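Local coordinates for protein hydrolase, haloacid dehalogenase-like family (Chlorobaculum tepidum, PDB 2HCF) that probably acts as a magnesium-dependent hydrolase of the haloacid dehalogenase superfamily, at residues V7-D12 / E100-L105; G13-V18 / P131-Y136. One frame throughout, in Å; residues are numbered along the deposited sequence.

Interaction 1 (V7-D12 / E100-L105); sequences VLFDID and ELLDAL. With MG (magnesium ion), chain B.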
ATOM      1  N   VAL A   7      11.593  -6.854  -2.556  1.00 21.40           N
ATOM      2  CA  VAL A   7      11.009  -6.289  -1.369  1.00 20.35           C
ATOM      3  C   VAL A   7       9.861  -5.320  -1.722  1.00 19.81           C
ATOM      4  O   VAL A   7      10.079  -4.265  -2.327  1.00 18.18           O
ATOM      5  CB  VAL A   7      12.079  -5.545  -0.534  1.00 19.94           C
ATOM      6  CG1 VAL A   7      11.503  -5.171   0.818  1.00 20.95           C
ATOM      7  CG2 VAL A   7      13.317  -6.414  -0.358  1.00 20.75           C
ATOM      8  N   LEU A   8       8.670  -5.665  -1.256  1.00 18.51           N
ATOM      9  CA  LEU A   8       7.443  -4.953  -1.598  1.00 19.23           C
ATOM     10  C   LEU A   8       6.854  -4.302  -0.343  1.00 18.67           C
ATOM     11  O   LEU A   8       6.606  -4.959   0.662  1.00 19.46           O
ATOM     12  CB  LEU A   8       6.450  -5.925  -2.248  1.00 19.79           C
ATOM     13  CG  LEU A   8       6.906  -6.629  -3.530  1.00 20.56           C
ATOM     14  CD1 LEU A   8       5.896  -7.689  -3.912  1.00 20.62           C
ATOM     15  CD2 LEU A   8       7.114  -5.653  -4.671  1.00 23.47           C
ATOM     16  N   PHE A   9       6.629  -3.001  -0.425  1.00 18.79           N
ATOM     17  CA  PHE A   9       6.174  -2.164   0.683  1.00 18.46           C
ATOM     18  C   PHE A   9       4.777  -1.628   0.418  1.00 18.79           C
ATOM     19  O   PHE A   9       4.482  -1.081  -0.689  1.00 18.21           O
ATOM     20  CB  PHE A   9       7.062  -0.925   0.810  1.00 17.71           C
ATOM     21  CG  PHE A   9       8.355  -1.140   1.578  1.00 17.25           C
ATOM     22  CD1 PHE A   9       8.385  -0.974   2.961  1.00 17.31           C
ATOM     23  CD2 PHE A   9       9.557  -1.403   0.914  1.00 17.09           C
ATOM     24  CE1 PHE A   9       9.569  -1.132   3.667  1.00 17.67           C
ATOM     25  CE2 PHE A   9      10.730  -1.565   1.610  1.00 16.14           C
ATOM     26  CZ  PHE A   9      10.733  -1.427   2.996  1.00 18.31           C
ATOM     27  N   ASP A  10       3.932  -1.786   1.431  1.00 19.28           N
ATOM     28  CA  ASP A  10       2.708  -0.996   1.624  1.00 19.15           C
ATOM     29  C   ASP A  10       3.041   0.467   1.933  1.00 19.16           C
ATOM     30  O   ASP A  10       4.128   0.737   2.380  1.00 18.35           O
ATOM     31  CB  ASP A  10       1.963  -1.617   2.794  1.00 20.33           C
ATOM     32  CG  ASP A  10       0.661  -0.906   3.103  1.00 21.95           C
ATOM     33  OD1 ASP A  10      -0.196  -0.908   2.197  1.00 21.62           O
ATOM     34  OD2 ASP A  10       0.507  -0.393   4.248  1.00 17.17           O
ATOM     35  N   ILE A  11       2.126   1.405   1.660  1.00 18.90           N
ATOM     36  CA  ILE A  11       2.327   2.830   1.941  1.00 18.30           C
ATOM     37  C   ILE A  11       1.730   3.245   3.316  1.00 18.75           C
ATOM     38  O   ILE A  11       2.484   3.466   4.290  1.00 17.90           O
ATOM     39  CB  ILE A  11       1.773   3.688   0.790  1.00 18.86           C
ATOM     40  CG1 ILE A  11       2.435   3.259  -0.539  1.00 17.56           C
ATOM     41  CG2 ILE A  11       1.977   5.177   1.071  1.00 17.57           C
ATOM     42  CD1 ILE A  11       2.026   4.079  -1.734  1.00 17.81           C
ATOM     43  N   ASP A  12       0.396   3.301   3.421  1.00 18.82           N
ATOM     44  CA  ASP A  12      -0.264   3.911   4.583  1.00 18.82           C
ATOM     45  C   ASP A  12      -0.131   3.045   5.818  1.00 18.80           C
ATOM     46  O   ASP A  12      -0.415   1.827   5.764  1.00 17.18           O
ATOM     47  CB  ASP A  12      -1.734   4.212   4.301  1.00 19.00           C
ATOM     48  CG  ASP A  12      -1.903   5.190   3.114  1.00 21.09           C
ATOM     49  OD1 ASP A  12      -1.734   4.741   1.974  1.00 24.07           O
ATOM     50  OD2 ASP A  12      -2.162   6.381   3.332  1.00 22.96           O
ATOM     51  N   GLU A 100      15.832   6.213   6.149  1.00 20.82           N
ATOM     52  CA  GLU A 100      17.054   5.475   6.443  1.00 21.16           C
ATOM     53  C   GLU A 100      16.984   4.048   5.891  1.00 21.00           C
ATOM     54  O   GLU A 100      17.944   3.561   5.315  1.00 20.66           O
ATOM     55  CB  GLU A 100      17.300   5.428   7.953  1.00 21.91           C
ATOM     56  CG  GLU A 100      17.546   6.796   8.618  1.00 24.64           C
ATOM     57  CD  GLU A 100      16.270   7.622   8.891  1.00 28.56           C
ATOM     58  OE1 GLU A 100      15.119   7.153   8.656  1.00 28.06           O
ATOM     59  OE2 GLU A 100      16.435   8.779   9.342  1.00 33.62           O
ATOM     60  N   LEU A 101      15.829   3.417   6.037  1.00 19.74           N
ATOM     61  CA  LEU A 101      15.656   2.035   5.617  1.00 20.26           C
ATOM     62  C   LEU A 101      15.653   1.936   4.087  1.00 21.12           C
ATOM     63  O   LEU A 101      16.248   1.032   3.498  1.00 21.83           O
ATOM     64  CB  LEU A 101      14.341   1.475   6.174  1.00 20.49           C
ATOM     65  CG  LEU A 101      13.972   0.041   5.775  1.00 19.59           C
ATOM     66  CD1 LEU A 101      15.064  -0.947   6.167  1.00 20.61           C
ATOM     67  CD2 LEU A 101      12.626  -0.382   6.365  1.00 20.14           C
ATOM     68  N   LEU A 102      14.956   2.864   3.443  1.00 21.32           N
ATOM     69  CA  LEU A 102      14.853   2.873   1.997  1.00 21.94           C
ATOM     70  C   LEU A 102      16.214   3.189   1.367  1.00 23.17           C
ATOM     71  O   LEU A 102      16.575   2.576   0.383  1.00 23.64           O
ATOM     72  CB  LEU A 102      13.772   3.855   1.548  1.00 20.90           C
ATOM     73  CG  LEU A 102      12.322   3.454   1.869  1.00 21.64           C
ATOM     74  CD1 LEU A 102      11.327   4.454   1.354  1.00 19.31           C
ATOM     75  CD2 LEU A 102      11.968   2.090   1.331  1.00 21.17           C
ATOM     76  N   ASP A 103      16.981   4.108   1.945  1.00 24.66           N
ATOM     77  CA  ASP A 103      18.358   4.332   1.501  1.00 26.37           C
ATOM     78  C   ASP A 103      19.221   3.073   1.585  1.00 26.32           C
ATOM     79  O   ASP A 103      19.999   2.810   0.677  1.00 27.37           O
ATOM     80  CB  ASP A 103      19.040   5.372   2.373  1.00 26.80           C
ATOM     81  CG  ASP A 103      18.633   6.759   2.039  1.00 30.82           C
ATOM     82  OD1 ASP A 103      17.989   6.935   0.979  1.00 36.60           O
ATOM     83  OD2 ASP A 103      18.965   7.682   2.833  1.00 34.26           O
ATOM     84  N   ALA A 104      19.119   2.360   2.704  1.00 26.39           N
ATOM     85  CA  ALA A 104      19.891   1.146   2.947  1.00 26.07           C
ATOM     86  C   ALA A 104      19.562   0.057   1.928  1.00 26.50           C
ATOM     87  O   ALA A 104      20.452  -0.663   1.486  1.00 26.88           O
ATOM     88  CB  ALA A 104      19.645   0.631   4.365  1.00 26.43           C
ATOM     89  N   LEU A 105      18.282  -0.072   1.566  1.00 25.85           N
ATOM     90  CA  LEU A 105      17.845  -1.066   0.604  1.00 25.92           C
ATOM     91  C   LEU A 105      18.170  -0.711  -0.835  1.00 26.44           C
ATOM     92  O   LEU A 105      18.595  -1.568  -1.621  1.00 26.47           O
ATOM     93  CB  LEU A 105      16.335  -1.294   0.736  1.00 25.58           C
ATOM     94  CG  LEU A 105      15.948  -2.013   2.016  1.00 26.16           C
ATOM     95  CD1 LEU A 105      14.466  -1.839   2.258  1.00 26.16           C
ATOM     96  CD2 LEU A 105      16.329  -3.515   1.972  1.00 27.24           C
TER
HETATM   97 MG    MG B 300      -1.205  -0.108   5.316  1.00 15.09          MG
HETATM   98  O   HOH W   1      -2.352   0.627   3.686  1.00 16.02           O
HETATM   99  O   HOH W   2      -2.815   0.548   6.736  1.00 17.21           O
HETATM  100  O   HOH W   3      -1.879  -1.945   4.638  1.00 13.89           O
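Three leucines of helix 98-106 gather round the phenyl ring of Phe9, which points from strand 5-9 toward the helix. Leu105 contributes most on the helix side: its CD1 lies in the ring plane at the edge, 3.8 Å from Phe9 CE2. Leu102 comes instead over a face, with CD2 4.2 Å from the centroid of the Phe9 ring and 26° off the normal, a CH-pi contact. Leu101 CD2 completes the set near the ring plane, 4.0 Å from Phe9 CZ. With CG anti to the carbonyl carbon (chi1 -83°), the phenyl group leaves the strand toward the helix, which runs nearly antiparallel to it. An alanine in place of Phe9 would remove the ring and would probably leave the methyl groups of Leu101, Leu102 and Leu105 facing a gap between helix and strand.

Immediately beyond Phe9 the chain changes character. Magnesium is bound by Asp10 OD2 at 2.0 Å and by the backbone Asp12 O at 2.1 Å, with three waters and Asp178 completing the site. Asp10 OD1 accepts a hydrogen bond from one of those waters and forms a salt bridge with Arg149. The chemistry therefore divides: dispersion and CH-pi contacts hold strand against helix, while just beyond, Asp10 OD2 and the Asp12 carbonyl bind the metal and Lys127 and Asn119 hold the Asp12 carboxylate, consistent with a HAD-type DxDxT motif at a strand end.

Interaction 2 (G13-V18 / P131-Y136); sequences GTLLKV and PGIDHY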
ATOM      1  N   GLY A  13       0.364   3.663   6.890  1.00 19.06           N
ATOM      2  CA  GLY A  13       0.626   2.960   8.167  1.00 18.44           C
ATOM      3  C   GLY A  13       1.889   2.098   8.198  1.00 18.70           C
ATOM      4  O   GLY A  13       2.116   1.395   9.190  1.00 18.32           O
ATOM      5  N   THR A  14       2.682   2.145   7.113  1.00 17.92           N
ATOM      6  CA  THR A  14       3.933   1.426   6.948  1.00 17.11           C
ATOM      7  C   THR A  14       5.078   2.387   6.620  1.00 17.29           C
ATOM      8  O   THR A  14       6.088   2.439   7.333  1.00 17.28           O
ATOM      9  CB  THR A  14       3.813   0.382   5.833  1.00 17.19           C
ATOM     10  OG1 THR A  14       2.753  -0.546   6.140  1.00 14.03           O
ATOM     11  CG2 THR A  14       5.101  -0.398   5.653  1.00 17.54           C
ATOM     12  N   LEU A  15       4.922   3.142   5.544  1.00 17.63           N
ATOM     13  CA  LEU A  15       5.922   4.194   5.220  1.00 17.02           C
ATOM     14  C   LEU A  15       5.536   5.561   5.744  1.00 17.43           C
ATOM     15  O   LEU A  15       6.389   6.364   6.107  1.00 16.47           O
ATOM     16  CB  LEU A  15       6.106   4.282   3.713  1.00 17.02           C
ATOM     17  CG  LEU A  15       6.553   3.003   2.995  1.00 18.38           C
ATOM     18  CD1 LEU A  15       6.544   3.242   1.467  1.00 17.76           C
ATOM     19  CD2 LEU A  15       7.940   2.614   3.467  1.00 19.46           C
ATOM     20  N   LEU A  16       4.253   5.855   5.716  1.00 17.29           N
ATOM     21  CA  LEU A  16       3.778   7.177   6.083  1.00 17.48           C
ATOM     22  C   LEU A  16       2.325   7.105   6.495  1.00 17.47           C
ATOM     23  O   LEU A  16       1.678   6.040   6.356  1.00 16.37           O
ATOM     24  CB  LEU A  16       3.964   8.153   4.916  1.00 17.64           C
ATOM     25  CG  LEU A  16       3.300   7.799   3.552  1.00 18.26           C
ATOM     26  CD1 LEU A  16       1.805   8.139   3.504  1.00 19.49           C
ATOM     27  CD2 LEU A  16       4.029   8.585   2.432  1.00 18.91           C
ATOM     28  N   LYS A  17       1.854   8.234   7.034  1.00 18.46           N
ATOM     29  CA  LYS A  17       0.444   8.484   7.319  1.00 19.17           C
ATOM     30  C   LYS A  17       0.030   9.805   6.746  1.00 19.88           C
ATOM     31  O   LYS A  17       0.861  10.705   6.563  1.00 20.60           O
ATOM     32  CB  LYS A  17       0.164   8.503   8.813  1.00 19.47           C
ATOM     33  CG  LYS A  17       0.308   7.116   9.420  1.00 19.38           C
ATOM     34  CD  LYS A  17       0.021   7.106  10.887  1.00 18.96           C
ATOM     35  CE  LYS A  17       0.237   5.682  11.421  1.00 18.41           C
ATOM     36  NZ  LYS A  17       0.024   5.560  12.886  1.00 17.47           N
ATOM     37  N   VAL A  18      -1.270   9.892   6.447  1.00 20.90           N
ATOM     38  CA  VAL A  18      -1.865  11.090   5.886  1.00 21.46           C
ATOM     39  C   VAL A  18      -2.890  11.643   6.836  1.00 22.04           C
ATOM     40  O   VAL A  18      -3.563  10.897   7.531  1.00 21.56           O
ATOM     41  CB  VAL A  18      -2.564  10.823   4.542  1.00 21.45           C
ATOM     42  CG1 VAL A  18      -2.891  12.181   3.837  1.00 23.15           C
ATOM     43  CG2 VAL A  18      -1.663   9.986   3.640  1.00 23.72           C
ATOM     44  N   PRO A 131       6.818  13.848   0.786  1.00 18.32           N
ATOM     45  CA  PRO A 131       8.060  13.731   1.560  1.00 19.24           C
ATOM     46  C   PRO A 131       9.320  13.262   0.788  1.00 19.57           C
ATOM     47  O   PRO A 131      10.382  13.092   1.384  1.00 20.41           O
ATOM     48  CB  PRO A 131       7.676  12.718   2.647  1.00 19.16           C
ATOM     49  CG  PRO A 131       6.726  11.858   1.979  1.00 18.03           C
ATOM     50  CD  PRO A 131       5.930  12.714   1.046  1.00 19.18           C
ATOM     51  N   GLY A 132       9.226  13.078  -0.521  1.00 19.05           N
ATOM     52  CA  GLY A 132      10.409  12.799  -1.331  1.00 19.77           C
ATOM     53  C   GLY A 132      10.983  11.403  -1.214  1.00 19.06           C
ATOM     54  O   GLY A 132      12.220  11.247  -1.179  1.00 18.83           O
ATOM     55  N   ILE A 133      10.098  10.401  -1.132  1.00 19.04           N
ATOM     56  CA  ILE A 133      10.524   9.013  -1.126  1.00 19.66           C
ATOM     57  C   ILE A 133       9.903   8.189  -2.262  1.00 19.36           C
ATOM     58  O   ILE A 133       9.938   6.971  -2.224  1.00 19.24           O
ATOM     59  CB  ILE A 133      10.232   8.284   0.235  1.00 19.62           C
ATOM     60  CG1 ILE A 133       8.752   8.306   0.565  1.00 20.09           C
ATOM     61  CG2 ILE A 133      11.014   8.925   1.378  1.00 20.52           C
ATOM     62  CD1 ILE A 133       8.400   7.288   1.579  1.00 20.30           C
ATOM     63  N   ASP A 134       9.325   8.845  -3.260  1.00 19.68           N
ATOM     64  CA  ASP A 134       8.741   8.125  -4.412  1.00 18.87           C
ATOM     65  C   ASP A 134       9.836   7.531  -5.297  1.00 18.52           C
ATOM     66  O   ASP A 134       9.668   6.447  -5.886  1.00 18.00           O
ATOM     67  CB  ASP A 134       7.845   9.078  -5.213  1.00 19.31           C
ATOM     68  CG  ASP A 134       7.251   8.437  -6.465  1.00 20.44           C
ATOM     69  OD1 ASP A 134       6.443   7.507  -6.324  1.00 19.58           O
ATOM     70  OD2 ASP A 134       7.581   8.866  -7.588  1.00 21.13           O
ATOM     71  N   HIS A 135      10.942   8.273  -5.419  1.00 18.79           N
ATOM     72  CA  HIS A 135      12.075   7.929  -6.292  1.00 18.88           C
ATOM     73  C   HIS A 135      12.668   6.520  -5.989  1.00 19.91           C
ATOM     74  O   HIS A 135      13.258   5.870  -6.874  1.00 20.25           O
ATOM     75  CB  HIS A 135      13.130   9.053  -6.223  1.00 18.99           C
ATOM     76  CG  HIS A 135      13.799   9.162  -4.890  1.00 16.89           C
ATOM     77  ND1 HIS A 135      14.882   8.386  -4.546  1.00 14.19           N
ATOM     78  CD2 HIS A 135      13.499   9.902  -3.794  1.00 17.87           C
ATOM     79  CE1 HIS A 135      15.227   8.646  -3.297  1.00 14.53           C
ATOM     80  NE2 HIS A 135      14.389   9.546  -2.812  1.00 16.10           N
ATOM     81  N   TYR A 136      12.456   6.010  -4.783  1.00 19.28           N
ATOM     82  CA  TYR A 136      12.943   4.682  -4.428  1.00 19.51           C
ATOM     83  C   TYR A 136      12.208   3.522  -5.134  1.00 19.07           C
ATOM     84  O   TYR A 136      12.699   2.391  -5.148  1.00 19.60           O
ATOM     85  CB  TYR A 136      12.800   4.437  -2.919  1.00 19.65           C
ATOM     86  CG  TYR A 136      13.658   5.296  -2.055  1.00 19.88           C
ATOM     87  CD1 TYR A 136      15.038   5.090  -1.975  1.00 18.91           C
ATOM     88  CD2 TYR A 136      13.100   6.335  -1.307  1.00 19.06           C
ATOM     89  CE1 TYR A 136      15.824   5.908  -1.178  1.00 20.00           C
ATOM     90  CE2 TYR A 136      13.877   7.135  -0.509  1.00 20.59           C
ATOM     91  CZ  TYR A 136      15.223   6.923  -0.440  1.00 18.22           C
ATOM     92  OH  TYR A 136      15.970   7.764   0.352  1.00 21.32           O
TER
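Ile133 and Leu15 meet through a single reaching methyl: Ile133 CD1 comes to 4.3 Å from Leu15 CB, lying alongside the leucine, nearest CB and almost as near CD1. Ile133 can reach this far because its CG1 stands beside both the backbone N and the carbonyl carbon (chi1 59°) and CD1 then extends onward. A second hydrophobic pair lies next to it, where Leu16 CD2 faces the pyrrolidine ring of Pro131 at CG, again 4.3 Å away. These four buried residues make up the close part of the contact, and even here the spacing is that of light van der Waals touching. Backbone geometry sets up both sides. In segment 13-18 the chain turns, with Gly13 N hydrogen-bonded to Leu16 O at 2.8 Å, as it enters strand 16-18. On the other side Gly132, with positive phi, is the C-prime residue of the Schellman motif that ends helix 121-129, so Pro131 and Ile133 are presented from a helix terminus.

The solvent side of 131-136 is at His135, which is exposed; its CE1 lies 3.3 Å above the centre of the Tyr136 ring, a local arrangement that involves nothing of 13-18. Tyr136 itself turns to Arg99, Leu102 and Ser106 of helix 98-106, and Asp134 to Arg125 in a salt bridge.

In the fold, strand 16-18 pairs antiparallel with 92-94, consistent with the flap of HAD proteins, and the helices 21-34, 50-59 and 65-86 are inserted between these two strands as in members with a helical cap. Ile92 of that partner strand touches both Leu16 and Pro131, Leu94 touches Ile133, and Leu128 of helix 121-129 packs on Leu15 and Ile133.

The first segments of interactions 1 and 2, 7-12 and 13-18, adjoin, the two contacts alternate along the chain, and their centres lie 9 Å apart. The hydrophobic layer is continuous between them: Phe9 CD1 of interaction 1 packs on Leu15 CD2 of interaction 2 at 3.7 Å. A probable hydrogen bond from Leu16 N to Ile11 O, 3.3 Å, ties the turn together. The magnesium site lies beside this path, with the Leu15 side chain about 9 Å from the ion and the Leu16 side chain about 4 Å from that of Asp12. Thr14 links segment 13-18 to the site, its OG1 hydrogen-bonding the metal ligand Asp10 OD2. Both apolar contacts thus lie next to the metal-binding loop.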